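Local coordinates for protein RNA-dependent RNA Polymerase (Bombyx mori cytoplasmic polyhedrosis virus, PDB 6TZ0) that synthesises viral RNA on an RNA template, transcribing the double-stranded genome conservatively into plus strands and probably also making the complementary minus strands, at residues A[482-485]-A[486-489]; A[97-100]-A[101-104]; A[738-741]-A[742-745]. All blocks are in the same frame, centred on the assembly; numbering follows the deposited sequence.

Contact 1: A[482-485]-A[486-489]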
ATOM      1  N   SER A 482       2.696  14.485   6.814  1.00 52.40           N
ATOM      2  CA  SER A 482       2.942  15.431   7.887  1.00 52.40           C
ATOM      3  C   SER A 482       2.548  14.833   9.229  1.00 52.40           C
ATOM      4  O   SER A 482       1.731  13.910   9.303  1.00 52.40           O
ATOM      5  CB  SER A 482       2.174  16.727   7.639  1.00 52.40           C
ATOM      6  OG  SER A 482       0.780  16.502   7.634  1.00 52.40           O
ATOM      7  N   ASP A 483       3.185  15.352  10.286  1.00 50.62           N
ATOM      8  CA  ASP A 483       2.933  14.997  11.686  1.00 50.62           C
ATOM      9  C   ASP A 483       3.206  13.512  11.958  1.00 50.62           C
ATOM     10  O   ASP A 483       2.607  12.907  12.849  1.00 50.62           O
ATOM     11  CB  ASP A 483       1.503  15.387  12.095  1.00 50.62           C
ATOM     12  CG  ASP A 483       1.345  15.576  13.585  1.00 50.62           C
ATOM     13  OD1 ASP A 483       2.360  15.486  14.301  1.00 50.62           O
ATOM     14  OD2 ASP A 483       0.203  15.798  14.036  1.00 50.62           O
ATOM     15  N   ARG A 484       4.133  12.910  11.214  1.00 52.56           N
ATOM     16  CA  ARG A 484       4.336  11.469  11.275  1.00 52.56           C
ATOM     17  C   ARG A 484       5.723  11.166  10.726  1.00 52.56           C
ATOM     18  O   ARG A 484       6.288  11.952   9.964  1.00 52.56           O
ATOM     19  CB  ARG A 484       3.231  10.738  10.489  1.00 52.56           C
ATOM     20  CG  ARG A 484       3.053   9.234  10.736  1.00 52.56           C
ATOM     21  CD  ARG A 484       3.723   8.395   9.660  1.00 52.56           C
ATOM     22  NE  ARG A 484       3.425   6.973   9.796  1.00 52.56           N
ATOM     23  CZ  ARG A 484       4.118   6.129  10.552  1.00 52.56           C
ATOM     24  NH1 ARG A 484       5.160   6.558  11.249  1.00 52.56           N
ATOM     25  NH2 ARG A 484       3.769   4.852  10.609  1.00 52.56           N
ATOM     26  N   ARG A 485       6.256  10.003  11.099  1.00 51.31           N
ATOM     27  CA  ARG A 485       7.579   9.565  10.669  1.00 51.31           C
ATOM     28  C   ARG A 485       7.580   9.186   9.183  1.00 51.31           C
ATOM     29  O   ARG A 485       6.602   9.368   8.457  1.00 51.31           O
ATOM     30  CB  ARG A 485       8.044   8.393  11.523  1.00 51.31           C
ATOM     31  CG  ARG A 485       8.286   8.747  12.974  1.00 51.31           C
ATOM     32  CD  ARG A 485       8.655   7.512  13.776  1.00 51.31           C
ATOM     33  NE  ARG A 485       7.547   6.561  13.805  1.00 51.31           N
ATOM     34  CZ  ARG A 485       7.604   5.351  14.348  1.00 51.31           C
ATOM     35  NH1 ARG A 485       8.718   4.929  14.932  1.00 51.31           N
ATOM     36  NH2 ARG A 485       6.535   4.565  14.315  1.00 51.31           N
ATOM     37  N   GLN A 486       8.708   8.649   8.715  1.00 51.67           N
ATOM     38  CA  GLN A 486       8.908   8.559   7.273  1.00 51.67           C
ATOM     39  C   GLN A 486       8.213   7.346   6.648  1.00 51.67           C
ATOM     40  O   GLN A 486       7.802   7.429   5.487  1.00 51.67           O
ATOM     41  CB  GLN A 486      10.402   8.570   6.950  1.00 51.67           C
ATOM     42  CG  GLN A 486      10.704   8.869   5.488  1.00 51.67           C
ATOM     43  CD  GLN A 486      12.176   8.964   5.183  1.00 51.67           C
ATOM     44  OE1 GLN A 486      13.017   8.748   6.045  1.00 51.67           O
ATOM     45  NE2 GLN A 486      12.496   9.302   3.945  1.00 51.67           N
ATOM     46  N   ARG A 487       8.050   6.242   7.391  1.00 53.10           N
ATOM     47  CA  ARG A 487       7.160   5.122   7.032  1.00 53.10           C
ATOM     48  C   ARG A 487       7.566   4.465   5.702  1.00 53.10           C
ATOM     49  O   ARG A 487       6.950   4.661   4.652  1.00 53.10           O
ATOM     50  CB  ARG A 487       5.697   5.591   7.030  1.00 53.10           C
ATOM     51  CG  ARG A 487       4.627   4.522   6.831  1.00 53.10           C
ATOM     52  CD  ARG A 487       3.245   5.139   6.908  1.00 53.10           C
ATOM     53  NE  ARG A 487       2.195   4.199   6.532  1.00 53.10           N
ATOM     54  CZ  ARG A 487       1.637   3.326   7.362  1.00 53.10           C
ATOM     55  NH1 ARG A 487       0.683   2.514   6.931  1.00 53.10           N
ATOM     56  NH2 ARG A 487       2.036   3.259   8.624  1.00 53.10           N
ATOM     57  N   ALA A 488       8.692   3.758   5.757  1.00 50.96           N
ATOM     58  CA  ALA A 488       9.165   2.990   4.609  1.00 50.96           C
ATOM     59  C   ALA A 488       8.195   1.868   4.244  1.00 50.96           C
ATOM     60  O   ALA A 488       7.925   0.977   5.053  1.00 50.96           O
ATOM     61  CB  ALA A 488      10.541   2.405   4.912  1.00 50.96           C
ATOM     62  N   ILE A 489       7.688   1.900   3.012  1.00 49.91           N
ATOM     63  CA  ILE A 489       6.724   0.919   2.524  1.00 49.91           C
ATOM     64  C   ILE A 489       7.430  -0.020   1.546  1.00 49.91           C
ATOM     65  O   ILE A 489       8.365   0.379   0.846  1.00 49.91           O
ATOM     66  CB  ILE A 489       5.493   1.620   1.898  1.00 49.91           C
ATOM     67  CG1 ILE A 489       4.334   0.649   1.717  1.00 49.91           C
ATOM     68  CG2 ILE A 489       5.802   2.330   0.593  1.00 49.91           C
ATOM     69  CD1 ILE A 489       3.790   0.185   3.016  1.00 49.91           C
TER
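Gln486, whose CB rests 3.7 Å from C of Arg485, has its amide NE2 gripped by two acceptors outside 482-489: OE1 of Glu478, earlier in the same loop, takes a hydrogen bond, and the carbonyl oxygen of Thr347 a weak one. This anchors the buried side of the turn, across which Arg484 and Arg487 meet. The Arg484 chain bends at its second torsion (chi2 -99°), which swings the guanidinium over the stem of Arg487, so that CD of Arg487 comes 3.4 Å from NE of Arg484. CB of Arg487 lies over one face of that group, offset toward its rim at 3.8 Å above the plane. The Arg487 guanidinium is turned 42° from that of Arg484, with NH2 of Arg484 near its plane at the edge; the NH2 atoms of Arg484 and Arg487, 3.1 Å apart, are both donors and form no hydrogen bond. Arg485 sends NE to the edge of the Arg484 guanidinium, in its plane. Such a cluster of positive groups is probably suited to an anion: Arg485 is a UTP-binding residue, although no UTP is bound to this chain here, and the side chain of Arg487 lies about 5 Å from that of Asp552, another. A basic loop between strands 474-477 and 489-491 beside the nucleotide site is consistent with motif F of viral RNA polymerases, whose arginines typically engage the incoming triphosphate.

Contact 2: A[97-100]-A[101-104]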
ATOM      1  N   GLN A  97      23.547   1.654  16.342  1.00 40.75           N
ATOM      2  CA  GLN A  97      22.285   1.123  16.838  1.00 40.75           C
ATOM      3  C   GLN A  97      21.456   2.153  17.591  1.00 40.75           C
ATOM      4  O   GLN A  97      20.380   2.545  17.131  1.00 40.75           O
ATOM      5  CB  GLN A  97      22.558  -0.057  17.757  1.00 40.75           C
ATOM      6  CG  GLN A  97      21.328  -0.697  18.322  1.00 40.75           C
ATOM      7  CD  GLN A  97      21.668  -1.786  19.297  1.00 40.75           C
ATOM      8  OE1 GLN A  97      22.832  -2.071  19.550  1.00 40.75           O
ATOM      9  NE2 GLN A  97      20.656  -2.377  19.877  1.00 40.75           N
ATOM     10  N   GLY A  98      21.942   2.603  18.739  1.00 41.79           N
ATOM     11  CA  GLY A  98      21.262   3.689  19.402  1.00 41.79           C
ATOM     12  C   GLY A  98      21.893   5.001  19.009  1.00 41.79           C
ATOM     13  O   GLY A  98      22.876   5.433  19.618  1.00 41.79           O
ATOM     14  N   HIS A  99      21.337   5.648  17.993  1.00 41.90           N
ATOM     15  CA  HIS A  99      21.825   6.935  17.536  1.00 41.90           C
ATOM     16  C   HIS A  99      20.731   7.966  17.750  1.00 41.90           C
ATOM     17  O   HIS A  99      19.556   7.706  17.473  1.00 41.90           O
ATOM     18  CB  HIS A  99      22.287   6.884  16.071  1.00 41.90           C
ATOM     19  CG  HIS A  99      21.206   6.567  15.089  1.00 41.90           C
ATOM     20  ND1 HIS A  99      20.790   5.281  14.829  1.00 41.90           N
ATOM     21  CD2 HIS A  99      20.480   7.367  14.275  1.00 41.90           C
ATOM     22  CE1 HIS A  99      19.843   5.305  13.909  1.00 41.90           C
ATOM     23  NE2 HIS A  99      19.634   6.560  13.557  1.00 41.90           N
ATOM     24  N   LYS A 100      21.132   9.125  18.274  1.00 45.23           N
ATOM     25  CA  LYS A 100      20.178  10.056  18.862  1.00 45.23           C
ATOM     26  C   LYS A 100      19.319  10.739  17.807  1.00 45.23           C
ATOM     27  O   LYS A 100      18.114  10.927  18.009  1.00 45.23           O
ATOM     28  CB  LYS A 100      20.923  11.087  19.707  1.00 45.23           C
ATOM     29  CG  LYS A 100      20.025  12.074  20.421  1.00 45.23           C
ATOM     30  CD  LYS A 100      20.818  12.998  21.323  1.00 45.23           C
ATOM     31  CE  LYS A 100      21.325  12.243  22.539  1.00 45.23           C
ATOM     32  NZ  LYS A 100      20.204  11.777  23.397  1.00 45.23           N
ATOM     33  N   TYR A 101      19.903  11.107  16.677  1.00 44.31           N
ATOM     34  CA  TYR A 101      19.222  11.944  15.703  1.00 44.31           C
ATOM     35  C   TYR A 101      18.884  11.136  14.462  1.00 44.31           C
ATOM     36  O   TYR A 101      19.735  10.416  13.934  1.00 44.31           O
ATOM     37  CB  TYR A 101      20.085  13.149  15.335  1.00 44.31           C
ATOM     38  CG  TYR A 101      20.404  14.004  16.530  1.00 44.31           C
ATOM     39  CD1 TYR A 101      19.450  14.849  17.072  1.00 44.31           C
ATOM     40  CD2 TYR A 101      21.656  13.955  17.124  1.00 44.31           C
ATOM     41  CE1 TYR A 101      19.733  15.623  18.170  1.00 44.31           C
ATOM     42  CE2 TYR A 101      21.948  14.722  18.221  1.00 44.31           C
ATOM     43  CZ  TYR A 101      20.983  15.556  18.740  1.00 44.31           C
ATOM     44  OH  TYR A 101      21.259  16.336  19.835  1.00 44.31           O
ATOM     45  N   ASP A 102      17.643  11.261  14.004  1.00 43.92           N
ATOM     46  CA  ASP A 102      17.213  10.690  12.739  1.00 43.92           C
ATOM     47  C   ASP A 102      16.919  11.756  11.702  1.00 43.92           C
ATOM     48  O   ASP A 102      16.552  11.421  10.573  1.00 43.92           O
ATOM     49  CB  ASP A 102      15.967   9.823  12.937  1.00 43.92           C
ATOM     50  CG  ASP A 102      16.250   8.571  13.727  1.00 43.92           C
ATOM     51  OD1 ASP A 102      17.397   8.090  13.683  1.00 43.92           O
ATOM     52  OD2 ASP A 102      15.324   8.060  14.383  1.00 43.92           O
ATOM     53  N   TYR A 103      17.054  13.029  12.059  1.00 43.16           N
ATOM     54  CA  TYR A 103      16.661  14.122  11.191  1.00 43.16           C
ATOM     55  C   TYR A 103      17.767  15.168  11.190  1.00 43.16           C
ATOM     56  O   TYR A 103      18.842  14.963  11.759  1.00 43.16           O
ATOM     57  CB  TYR A 103      15.298  14.680  11.626  1.00 43.16           C
ATOM     58  CG  TYR A 103      14.151  13.720  11.365  1.00 43.16           C
ATOM     59  CD1 TYR A 103      13.503  13.700  10.143  1.00 43.16           C
ATOM     60  CD2 TYR A 103      13.745  12.810  12.328  1.00 43.16           C
ATOM     61  CE1 TYR A 103      12.477  12.826   9.890  1.00 43.16           C
ATOM     62  CE2 TYR A 103      12.722  11.920  12.084  1.00 43.16           C
ATOM     63  CZ  TYR A 103      12.092  11.934  10.861  1.00 43.16           C
ATOM     64  OH  TYR A 103      11.066  11.062  10.601  1.00 43.16           O
ATOM     65  N   LEU A 104      17.503  16.296  10.538  1.00 43.27           N
ATOM     66  CA  LEU A 104      18.517  17.320  10.308  1.00 43.27           C
ATOM     67  C   LEU A 104      18.772  18.100  11.592  1.00 43.27           C
ATOM     68  O   LEU A 104      17.893  18.818  12.078  1.00 43.27           O
ATOM     69  CB  LEU A 104      18.067  18.234   9.170  1.00 43.27           C
ATOM     70  CG  LEU A 104      18.972  19.244   8.457  1.00 43.27           C
ATOM     71  CD1 LEU A 104      18.927  20.581   9.119  1.00 43.27           C
ATOM     72  CD2 LEU A 104      20.405  18.754   8.441  1.00 43.27           C
TER
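The tightly packed part of this turn is the pairing of Lys100 with the ring of Tyr101. The two side chains run alongside each other in the same direction, and the methylene chain of the lysine covers one ring face. CG of Lys100 stands 3.9 Å from the ring centroid of Tyr101, only 11° off the normal, a CH-pi contact over the middle of the ring. Farther out, CD of Lys100 reaches to 3.6 Å from CZ of Tyr101. The lysine can follow the ring this far because CG and CD extend straight (chi2 176°) before the chain folds at its third and fourth torsions and carries the ammonium group away. That end is the loose side: Lys100 is exposed, and its NZ stays 5.9 Å from OH of Tyr101. The phenol hydroxyl is held instead by Asp240 through a hydrogen bond to OD2, while the tyrosine side chain also touches Asp244 of helix 242-248.

On another side of the backbone, His99 and Asp102 approach at about a right angle, with ring and carboxylate planes 64° apart. OD1 of Asp102 lies 2.7 Å from NE2 of His99, obliquely placed against the ring. The carbonyl oxygen of Tyr101 sits at the ring edge, in plane, 3.2 Å from CD2 of His99. The imidazole is steadied at its other nitrogen, ND1, by a hydrogen bond with the carbonyl oxygen of Lys96. A carboxylate near one nitrogen, with a carbonyl oxygen at the other, may favour a positively charged imidazole, whereas the lysine contributes mainly its hydrocarbon stem and keeps its charge toward solvent.

Contact 3: A[738-741]-A[742-745]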
ATOM      1  N   ARG A 738      -3.666  19.155   9.333  1.00 41.14           N
ATOM      2  CA  ARG A 738      -3.261  17.965   8.605  1.00 41.14           C
ATOM      3  C   ARG A 738      -3.288  18.179   7.104  1.00 41.14           C
ATOM      4  O   ARG A 738      -2.923  17.270   6.352  1.00 41.14           O
ATOM      5  CB  ARG A 738      -4.169  16.797   8.983  1.00 41.14           C
ATOM      6  CG  ARG A 738      -4.112  16.454  10.448  1.00 41.14           C
ATOM      7  CD  ARG A 738      -2.759  15.901  10.795  1.00 41.14           C
ATOM      8  NE  ARG A 738      -2.507  14.657  10.082  1.00 41.14           N
ATOM      9  CZ  ARG A 738      -2.779  13.455  10.574  1.00 41.14           C
ATOM     10  NH1 ARG A 738      -2.522  12.369   9.856  1.00 41.14           N
ATOM     11  NH2 ARG A 738      -3.276  13.338  11.796  1.00 41.14           N
ATOM     12  N   ILE A 739      -3.717  19.353   6.657  1.00 39.99           N
ATOM     13  CA  ILE A 739      -3.769  19.710   5.247  1.00 39.99           C
ATOM     14  C   ILE A 739      -2.759  20.819   5.017  1.00 39.99           C
ATOM     15  O   ILE A 739      -2.839  21.879   5.647  1.00 39.99           O
ATOM     16  CB  ILE A 739      -5.175  20.154   4.837  1.00 39.99           C
ATOM     17  CG1 ILE A 739      -6.146  18.999   5.027  1.00 39.99           C
ATOM     18  CG2 ILE A 739      -5.179  20.651   3.403  1.00 39.99           C
ATOM     19  CD1 ILE A 739      -7.556  19.425   5.000  1.00 39.99           C
ATOM     20  N   SER A 740      -1.814  20.582   4.117  1.00 42.12           N
ATOM     21  CA  SER A 740      -0.738  21.525   3.849  1.00 42.12           C
ATOM     22  C   SER A 740      -0.993  22.178   2.504  1.00 42.12           C
ATOM     23  O   SER A 740      -0.928  21.519   1.463  1.00 42.12           O
ATOM     24  CB  SER A 740       0.616  20.831   3.859  1.00 42.12           C
ATOM     25  OG  SER A 740       1.654  21.772   3.675  1.00 42.12           O
ATOM     26  N   LEU A 741      -1.266  23.474   2.527  1.00 42.77           N
ATOM     27  CA  LEU A 741      -1.431  24.235   1.300  1.00 42.77           C
ATOM     28  C   LEU A 741      -0.109  24.575   0.632  1.00 42.77           C
ATOM     29  O   LEU A 741      -0.123  25.172  -0.448  1.00 42.77           O
ATOM     30  CB  LEU A 741      -2.195  25.529   1.587  1.00 42.77           C
ATOM     31  CG  LEU A 741      -3.633  25.443   2.084  1.00 42.77           C
ATOM     32  CD1 LEU A 741      -4.150  26.825   2.425  1.00 42.77           C
ATOM     33  CD2 LEU A 741      -4.513  24.792   1.047  1.00 42.77           C
ATOM     34  N   TRP A 742       1.029  24.225   1.231  1.00 43.37           N
ATOM     35  CA  TRP A 742       2.301  24.791   0.812  1.00 43.37           C
ATOM     36  C   TRP A 742       3.397  23.772   0.537  1.00 43.37           C
ATOM     37  O   TRP A 742       4.330  24.099  -0.205  1.00 43.37           O
ATOM     38  CB  TRP A 742       2.801  25.792   1.867  1.00 43.37           C
ATOM     39  CG  TRP A 742       1.757  26.820   2.215  1.00 43.37           C
ATOM     40  CD1 TRP A 742       1.046  26.898   3.380  1.00 43.37           C
ATOM     41  CD2 TRP A 742       1.242  27.841   1.361  1.00 43.37           C
ATOM     42  NE1 TRP A 742       0.153  27.940   3.318  1.00 43.37           N
ATOM     43  CE2 TRP A 742       0.255  28.534   2.087  1.00 43.37           C
ATOM     44  CE3 TRP A 742       1.540  28.252   0.064  1.00 43.37           C
ATOM     45  CZ2 TRP A 742      -0.440  29.606   1.551  1.00 43.37           C
ATOM     46  CZ3 TRP A 742       0.851  29.319  -0.465  1.00 43.37           C
ATOM     47  CH2 TRP A 742      -0.126  29.986   0.278  1.00 43.37           C
ATOM     48  N   THR A 743       3.332  22.566   1.094  1.00 46.04           N
ATOM     49  CA  THR A 743       4.366  21.561   0.895  1.00 46.04           C
ATOM     50  C   THR A 743       3.798  20.358   0.149  1.00 46.04           C
ATOM     51  O   THR A 743       2.587  20.222  -0.017  1.00 46.04           O
ATOM     52  CB  THR A 743       4.975  21.124   2.232  1.00 46.04           C
ATOM     53  OG1 THR A 743       3.967  20.505   3.034  1.00 46.04           O
ATOM     54  CG2 THR A 743       5.521  22.317   2.985  1.00 46.04           C
ATOM     55  N   ARG A 744       4.695  19.481  -0.309  1.00 52.09           N
ATOM     56  CA  ARG A 744       4.312  18.276  -1.035  1.00 52.09           C
ATOM     57  C   ARG A 744       5.084  17.068  -0.530  1.00 52.09           C
ATOM     58  O   ARG A 744       5.989  17.173   0.300  1.00 52.09           O
ATOM     59  CB  ARG A 744       4.558  18.390  -2.539  1.00 52.09           C
ATOM     60  CG  ARG A 744       3.652  19.326  -3.244  1.00 52.09           C
ATOM     61  CD  ARG A 744       3.949  19.348  -4.721  1.00 52.09           C
ATOM     62  NE  ARG A 744       3.623  18.077  -5.351  1.00 52.09           N
ATOM     63  CZ  ARG A 744       2.420  17.773  -5.821  1.00 52.09           C
ATOM     64  NH1 ARG A 744       1.433  18.651  -5.729  1.00 52.09           N
ATOM     65  NH2 ARG A 744       2.200  16.594  -6.383  1.00 52.09           N
ATOM     66  N   GLU A 745       4.701  15.902  -1.054  1.00 59.08           N
ATOM     67  CA  GLU A 745       5.474  14.688  -0.830  1.00 59.08           C
ATOM     68  C   GLU A 745       6.646  14.605  -1.794  1.00 59.08           C
ATOM     69  O   GLU A 745       7.762  14.251  -1.398  1.00 59.08           O
ATOM     70  CB  GLU A 745       4.575  13.459  -0.964  1.00 59.08           C
ATOM     71  CG  GLU A 745       5.299  12.140  -0.768  1.00 59.08           C
ATOM     72  CD  GLU A 745       4.380  10.940  -0.824  1.00 59.08           C
ATOM     73  OE1 GLU A 745       3.164  11.128  -1.039  1.00 59.08           O
ATOM     74  OE2 GLU A 745       4.876   9.807  -0.647  1.00 59.08           O
TER
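The indole of Trp742 carries Leu741 on one face: CB of Leu741 lies 3.8 Å above the ring plane, displaced toward the rim. The contact falls over the pyrrole part, with Leu741 CB 3.8 Å from the centroid of the five-membered ring and 11° off its normal, a CH-pi interaction between consecutive residues. The carbonyl group of Leu741 adds to the cover, with C of Leu741 3.3 Å from CG of Trp742 and O of Leu741 3.5 Å from CE3 of Trp742. This overlap follows from the first torsion of the tryptophan, which sets CG beside its own backbone N (chi1 -52°) and so folds the ring back along the peptide that joins the two residues. At the indole edge NE1 is hydrogen-bonded to OG1 of Thr215. The ring also touches Cys211 of helix 206-218 and Glu148 and Val152 of helix 145-160, while Leu741 packs on Leu763 and Ile764 of helix 754-766. The loop is thereby wedged among three helices.

A polar link closes the turn on another side. OG of Ser740 and OG1 of Thr743 meet at 2.7 Å in a hydrogen bond in which either hydroxyl may be the donor. Ser740 reaches it with OG opposite its backbone N (chi1 -177°). OG of Ser740 also makes a weak hydrogen bond with the carbonyl oxygen of Gly342. Both hydroxyls belong to buried residues, so their pairing satisfies polar groups within the protein, and the indole N-H is likewise paired with Thr215; the turn is thus buried with Leu741 and Trp742 packed on helices and with partners for the two hydroxyls and the indole N-H.

The chain order is contact 2, contact 1, contact 3, yet contact 1 is central in space, its centre about 15 Å from that of contact 2 and about 14 Å from that of contact 3, themselves about 25 Å apart. All three lie in loops, that of contact 1 leading into strand 489-491. OH of Tyr103 packs 3.8 Å from CA of Arg485, bringing the N-terminal family region against the central polymerase one, and OG of Ser482 lies 4.0 Å from O of Arg738. Thr347 hydrogen-bonds Asp102 through its side chain and, weakly, Gln486 through its carbonyl oxygen, while Asn340 touches Asp483 and Arg738. Loop 482-489, holding the UTP-binding Arg485, is thus packed against loops distant in sequence.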